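Local coordinates for glycogen accumulation regulator GarA (Mycobacterium tuberculosis, PDB 6I2P), which probably regulates glycogen accumulation and central carbon metabolism through a forkhead-associated (FHA) domain, a module that typically binds phosphothreonine peptides, at residues Leu58-Arg63 against Gly68-Leu73; His99-Leu104 against Asn110-Gly115. All coordinates share one frame; numbering follows the deposited sequence.

How the contacts relate
Contacts 1 and 2 are beta hairpins, one from each of the two sheets that form the FHA sandwich. Contact 1 (58-63 with 68-73) lies at the border of the antiparallel sheet, with strand 70-73 outermost; contact 2 (99-104 with 110-115) sits further inside the mixed sheet. Their centres are about 16 Å apart, yet they meet in the core, where Leu59 and Leu73 pack on Phe102. Both are partly buried. The inward face of contact 1 is apolar; that of contact 2 is apolar at Phe102 and Val111 but turns polar at Asp113 and His99. Outside, contact 1 carries leucine, valine and an arginine folded back on its turn, contact 2 a salt bridge, an asparagine and valines.

Contact 1 of 2, residues Leu58-Arg63 against Gly68-Leu73; sequences LLVVKR and GSRFLL. With SO4 (sulfate ion), chain K.
Leu59 and Phe71 form the central hydrogen-bonded pair of this antiparallel hairpin: Leu59 N gives its proton to Phe71 O (2.8 Å) and Phe71 N returns one to Leu59 O. Toward the turn, Val61 N meets Ser69 O almost straight on (N-H...O 176°), and Gly68 N reaches Val61 O at 3.0 Å.

Apolar contacts differ by face. On the side of Leu59, its CD1 lies 3.8 Å from Leu73 CD2, and CG2 of Val61 approaches CE2 of the Phe71 ring; Ile88 touches Leu59, Phe71 and Leu73. On the other face, Leu58 CD1 touches Leu72 CD1 and also reaches CB of Arg70.

The polar interactions centre on Arg70. Bent at chi3 (65°), its chain curls back so that NE and NH2 both hold Gly68 O, each at 3.0 Å and with that oxygen in the guanidinium plane. Val60 CG1 lies over one guanidinium face, 3.6 Å from Arg70 NH2. The backbone N of Arg70 binds O4 of a sulfate ion at 2.8 Å, probably acquired from the crystallisation liquor.

The two-nitrogen grip on one carbonyl should limit rotation of the guanidinium, tying the edge strand to its own turn, while the outward N-H of Arg70 is able to take an anion.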
loop_
_atom_site.group_PDB
_atom_site.type_symbol
_atom_site.label_atom_id
_atom_site.label_comp_id
_atom_site.label_asym_id
_atom_site.label_seq_id
_atom_site.Cartn_x
_atom_site.Cartn_y
_atom_site.Cartn_z
ATOM N N LEU C 58 22.097 -7.960 20.308
ATOM C CA LEU C 58 21.831 -6.637 19.774
ATOM C C LEU C 58 21.064 -6.725 18.459
ATOM O O LEU C 58 21.392 -7.544 17.605
ATOM C CB LEU C 58 23.166 -5.888 19.589
ATOM C CG LEU C 58 23.114 -4.400 19.267
ATOM C CD1 LEU C 58 22.732 -3.574 20.497
ATOM C CD2 LEU C 58 24.450 -3.934 18.739
ATOM N N LEU C 59 20.024 -5.901 18.313
ATOM C CA LEU C 59 19.236 -5.819 17.085
ATOM C C LEU C 59 19.536 -4.464 16.472
ATOM O O LEU C 59 19.377 -3.451 17.146
ATOM C CB LEU C 59 17.731 -5.957 17.359
ATOM C CG LEU C 59 17.221 -7.323 17.811
ATOM C CD1 LEU C 59 15.878 -7.180 18.484
ATOM C CD2 LEU C 59 17.133 -8.315 16.642
ATOM N N VAL C 60 20.028 -4.439 15.232
ATOM C CA VAL C 60 20.383 -3.182 14.569
ATOM C C VAL C 60 19.506 -2.981 13.342
ATOM O O VAL C 60 19.392 -3.894 12.521
ATOM C CB VAL C 60 21.898 -3.084 14.203
ATOM C CG1 VAL C 60 22.285 -1.656 13.810
ATOM C CG2 VAL C 60 22.791 -3.571 15.340
ATOM N N VAL C 61 18.926 -1.773 13.188
ATOM C CA VAL C 61 18.133 -1.430 12.005
ATOM C C VAL C 61 19.148 -1.241 10.859
ATOM O O VAL C 61 20.049 -0.404 10.956
ATOM C CB VAL C 61 17.212 -0.194 12.203
ATOM C CG1 VAL C 61 16.255 -0.030 11.026
ATOM C CG2 VAL C 61 16.431 -0.283 13.508
ATOM N N LYS C 62 19.024 -2.066 9.812
ATOM C CA LYS C 62 19.932 -2.067 8.667
ATOM C C LYS C 62 19.710 -0.910 7.686
ATOM O O LYS C 62 20.688 -0.357 7.186
ATOM C CB LYS C 62 19.860 -3.418 7.939
ATOM C CG LYS C 62 21.218 -3.985 7.573
ATOM C CD LYS C 62 21.105 -5.138 6.588
ATOM C CE LYS C 62 22.435 -5.833 6.421
ATOM N NZ LYS C 62 22.407 -6.826 5.319
ATOM N N ARG C 63 18.444 -0.554 7.395
ATOM C CA ARG C 63 18.122 0.513 6.437
ATOM C C ARG C 63 16.866 1.325 6.791
ATOM O O ARG C 63 16.133 0.974 7.714
ATOM C CB ARG C 63 18.038 -0.033 4.994
ATOM C CG ARG C 63 16.990 -1.121 4.765
ATOM C CD ARG C 63 16.849 -1.472 3.292
ATOM N NE ARG C 63 17.972 -2.279 2.821
ATOM C CZ ARG C 63 18.022 -2.896 1.645
ATOM N NH1 ARG C 63 19.086 -3.611 1.313
ATOM N NH2 ARG C 63 17.004 -2.809 0.797
ATOM N N GLY C 68 20.720 2.395 11.727
ATOM C CA GLY C 68 21.739 2.664 12.731
ATOM C C GLY C 68 21.230 2.508 14.147
ATOM O O GLY C 68 22.026 2.257 15.055
ATOM N N SER C 69 19.893 2.646 14.344
ATOM C CA SER C 69 19.250 2.469 15.648
ATOM C C SER C 69 19.396 1.024 16.073
ATOM O O SER C 69 19.355 0.120 15.240
ATOM C CB SER C 69 17.773 2.853 15.609
ATOM O OG SER C 69 17.627 4.262 15.536
ATOM N N ARG C 70 19.627 0.816 17.357
ATOM C CA ARG C 70 19.835 -0.517 17.892
ATOM C C ARG C 70 19.118 -0.729 19.206
ATOM O O ARG C 70 18.735 0.229 19.876
ATOM C CB ARG C 70 21.337 -0.868 17.983
ATOM C CG ARG C 70 22.178 0.106 18.803
ATOM C CD ARG C 70 23.618 0.124 18.332
ATOM N NE ARG C 70 23.711 0.642 16.966
ATOM C CZ ARG C 70 24.633 0.284 16.080
ATOM N NH1 ARG C 70 25.578 -0.587 16.409
ATOM N NH2 ARG C 70 24.627 0.804 14.864
ATOM N N PHE C 71 18.921 -1.996 19.555
ATOM C CA PHE C 71 18.221 -2.409 20.758
ATOM C C PHE C 71 18.962 -3.574 21.378
ATOM O O PHE C 71 19.261 -4.558 20.692
ATOM C CB PHE C 71 16.767 -2.798 20.419
ATOM C CG PHE C 71 16.037 -1.786 19.563
ATOM C CD1 PHE C 71 15.409 -0.690 20.139
ATOM C CD2 PHE C 71 16.004 -1.918 18.178
ATOM C CE1 PHE C 71 14.748 0.249 19.347
ATOM C CE2 PHE C 71 15.357 -0.967 17.385
ATOM C CZ PHE C 71 14.731 0.107 17.975
ATOM N N LEU C 72 19.296 -3.445 22.666
ATOM C CA LEU C 72 20.003 -4.491 23.394
ATOM C C LEU C 72 19.004 -5.455 24.027
ATOM O O LEU C 72 18.073 -5.028 24.710
ATOM C CB LEU C 72 20.933 -3.889 24.461
ATOM C CG LEU C 72 21.904 -4.856 25.141
ATOM C CD1 LEU C 72 23.185 -5.032 24.311
ATOM C CD2 LEU C 72 22.256 -4.367 26.543
ATOM N N LEU C 73 19.201 -6.755 23.779
ATOM C CA LEU C 73 18.392 -7.832 24.343
ATOM C C LEU C 73 19.187 -8.385 25.529
ATOM O O LEU C 73 20.273 -8.942 25.336
ATOM C CB LEU C 73 18.130 -8.936 23.295
ATOM C CG LEU C 73 17.475 -8.523 21.977
ATOM C CD1 LEU C 73 17.560 -9.635 20.958
ATOM C CD2 LEU C 73 16.029 -8.127 22.174
HETATM S S SO4 K . 19.917 4.306 19.249
HETATM O O1 SO4 K . 18.850 4.049 20.219
HETATM O O2 SO4 K . 19.370 5.039 18.104
HETATM O O3 SO4 K . 20.966 5.099 19.891
HETATM O O4 SO4 K . 20.480 3.041 18.800
#

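Contact 2 of 2, residues His99-Leu104 against Asn110-Gly115; sequences HAEFRL and NVVDVG
Ala100-Leu104 and Asn110-Asp113 run antiparallel, their axes 4.7 Å apart at closest approach and 154° between directions. Glu101 N to Val112 O and Val112 N to Glu101 O are both 2.8 Å; Arg103 and Asn110 form a second such hydrogen-bonded pair. Past the paired strands, Val114 N adds one more bond to His99 O (3.1 Å).

Among the inward side chains, Val111 lays CG2 over one face of the Phe102 ring, 4.0 Å from its centroid, a CH-pi contact. On this same side of the sheet Asp113 OD1 accepts from Gly115 N in an Asx turn, while OD2 bonds Thr120 and Ser116. On the outer face Arg103 NH2 and Glu101 OE2 make a salt bridge of 2.8 Å within their strand. Val114 CG1 sits across the Glu101 chain, 3.7 Å from its CD. With chi1 at 52°, Asn110 leans its amide across to the neighbouring strand, OD1 3.4 Å from Arg103 CB.

His99 and Ala100 oppose Ala80 in a classic beta bulge. His99 bonds Ser96 N through ND1 and Gly119 O through NE2, consistent with the Ser-x-x-His motif of FHA domains. This FHA hairpin lies between strands 77-81 and 129-132, Phe102 packing against strand 137-140 of the other sheet.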
loop_
_atom_site.group_PDB
_atom_site.type_symbol
_atom_site.label_atom_id
_atom_site.label_comp_id
_atom_site.label_asym_id
_atom_site.label_seq_id
_atom_site.Cartn_x
_atom_site.Cartn_y
_atom_site.Cartn_z
ATOM N N HIS C 99 3.422 -6.915 18.109
ATOM C CA HIS C 99 3.871 -7.609 16.898
ATOM C C HIS C 99 4.622 -8.882 17.224
ATOM O O HIS C 99 4.197 -9.967 16.820
ATOM C CB HIS C 99 4.732 -6.678 16.005
ATOM C CG HIS C 99 4.948 -7.190 14.608
ATOM N ND1 HIS C 99 4.419 -6.530 13.512
ATOM C CD2 HIS C 99 5.620 -8.284 14.174
ATOM C CE1 HIS C 99 4.798 -7.227 12.452
ATOM N NE2 HIS C 99 5.516 -8.295 12.801
ATOM N N ALA C 100 5.739 -8.745 17.962
ATOM C CA ALA C 100 6.617 -9.856 18.289
ATOM C C ALA C 100 7.264 -9.735 19.672
ATOM O O ALA C 100 7.116 -8.727 20.365
ATOM C CB ALA C 100 7.701 -9.975 17.211
ATOM N N GLU C 101 7.971 -10.789 20.063
ATOM C CA GLU C 101 8.728 -10.878 21.304
ATOM C C GLU C 101 10.023 -11.626 21.044
ATOM O O GLU C 101 10.051 -12.584 20.272
ATOM C CB GLU C 101 7.931 -11.579 22.415
ATOM C CG GLU C 101 6.896 -10.681 23.072
ATOM C CD GLU C 101 5.989 -11.329 24.096
ATOM O OE1 GLU C 101 5.244 -10.577 24.767
ATOM O OE2 GLU C 101 6.025 -12.576 24.235
ATOM N N PHE C 102 11.094 -11.166 21.682
ATOM C CA PHE C 102 12.405 -11.784 21.616
ATOM C C PHE C 102 12.599 -12.430 22.970
ATOM O O PHE C 102 12.510 -11.753 23.999
ATOM C CB PHE C 102 13.496 -10.754 21.283
ATOM C CG PHE C 102 13.392 -10.224 19.874
ATOM C CD1 PHE C 102 12.563 -9.143 19.577
ATOM C CD2 PHE C 102 14.111 -10.805 18.841
ATOM C CE1 PHE C 102 12.443 -8.673 18.266
ATOM C CE2 PHE C 102 14.010 -10.318 17.537
ATOM C CZ PHE C 102 13.167 -9.265 17.254
ATOM N N ARG C 103 12.743 -13.761 22.968
ATOM C CA ARG C 103 12.863 -14.560 24.180
ATOM C C ARG C 103 14.226 -15.209 24.358
ATOM O O ARG C 103 14.747 -15.826 23.428
ATOM C CB ARG C 103 11.744 -15.611 24.251
ATOM C CG ARG C 103 10.348 -14.990 24.291
ATOM C CD ARG C 103 9.274 -16.007 24.581
ATOM N NE ARG C 103 7.959 -15.374 24.690
ATOM C CZ ARG C 103 7.085 -15.617 25.662
ATOM N NH1 ARG C 103 7.371 -16.490 26.618
ATOM N NH2 ARG C 103 5.920 -14.988 25.685
ATOM N N LEU C 104 14.802 -15.058 25.560
ATOM C CA LEU C 104 16.080 -15.647 25.952
ATOM C C LEU C 104 15.770 -16.935 26.726
ATOM O O LEU C 104 15.389 -16.884 27.899
ATOM C CB LEU C 104 16.891 -14.657 26.805
ATOM N N ASN C 110 15.490 -16.243 20.643
ATOM C CA ASN C 110 14.514 -16.603 19.629
ATOM C C ASN C 110 13.487 -15.494 19.439
ATOM O O ASN C 110 13.237 -14.721 20.362
ATOM C CB ASN C 110 13.843 -17.956 19.924
ATOM C CG ASN C 110 13.251 -18.096 21.301
ATOM O OD1 ASN C 110 12.137 -17.635 21.571
ATOM N ND2 ASN C 110 13.982 -18.762 22.194
ATOM N N VAL C 111 12.937 -15.379 18.225
ATOM C CA VAL C 111 11.878 -14.413 17.930
ATOM C C VAL C 111 10.554 -15.176 17.845
ATOM O O VAL C 111 10.515 -16.302 17.346
ATOM C CB VAL C 111 12.148 -13.488 16.698
ATOM C CG1 VAL C 111 12.253 -14.280 15.400
ATOM C CG2 VAL C 111 11.091 -12.385 16.576
ATOM N N VAL C 112 9.486 -14.572 18.363
ATOM C CA VAL C 112 8.159 -15.161 18.322
ATOM C C VAL C 112 7.128 -14.098 17.929
ATOM O O VAL C 112 7.128 -12.999 18.487
ATOM C CB VAL C 112 7.818 -15.928 19.633
ATOM C CG1 VAL C 112 7.647 -14.987 20.824
ATOM C CG2 VAL C 112 6.600 -16.822 19.456
ATOM N N ASP C 113 6.256 -14.429 16.960
ATOM C CA ASP C 113 5.188 -13.537 16.525
ATOM C C ASP C 113 4.035 -13.766 17.477
ATOM O O ASP C 113 3.602 -14.905 17.661
ATOM C CB ASP C 113 4.780 -13.816 15.075
ATOM C CG ASP C 113 3.771 -12.816 14.548
ATOM O OD1 ASP C 113 2.564 -12.983 14.835
ATOM O OD2 ASP C 113 4.185 -11.875 13.839
ATOM N N VAL C 114 3.565 -12.690 18.115
ATOM C CA VAL C 114 2.498 -12.770 19.113
ATOM C C VAL C 114 1.089 -12.535 18.505
ATOM O O VAL C 114 0.113 -12.454 19.248
ATOM C CB VAL C 114 2.780 -11.872 20.355
ATOM C CG1 VAL C 114 4.039 -12.337 21.093
ATOM C CG2 VAL C 114 2.865 -10.385 19.989
ATOM N N GLY C 115 0.998 -12.493 17.178
ATOM C CA GLY C 115 -0.267 -12.305 16.474
ATOM C C GLY C 115 -0.364 -11.001 15.707
ATOM O O GLY C 115 -1.311 -10.238 15.899
#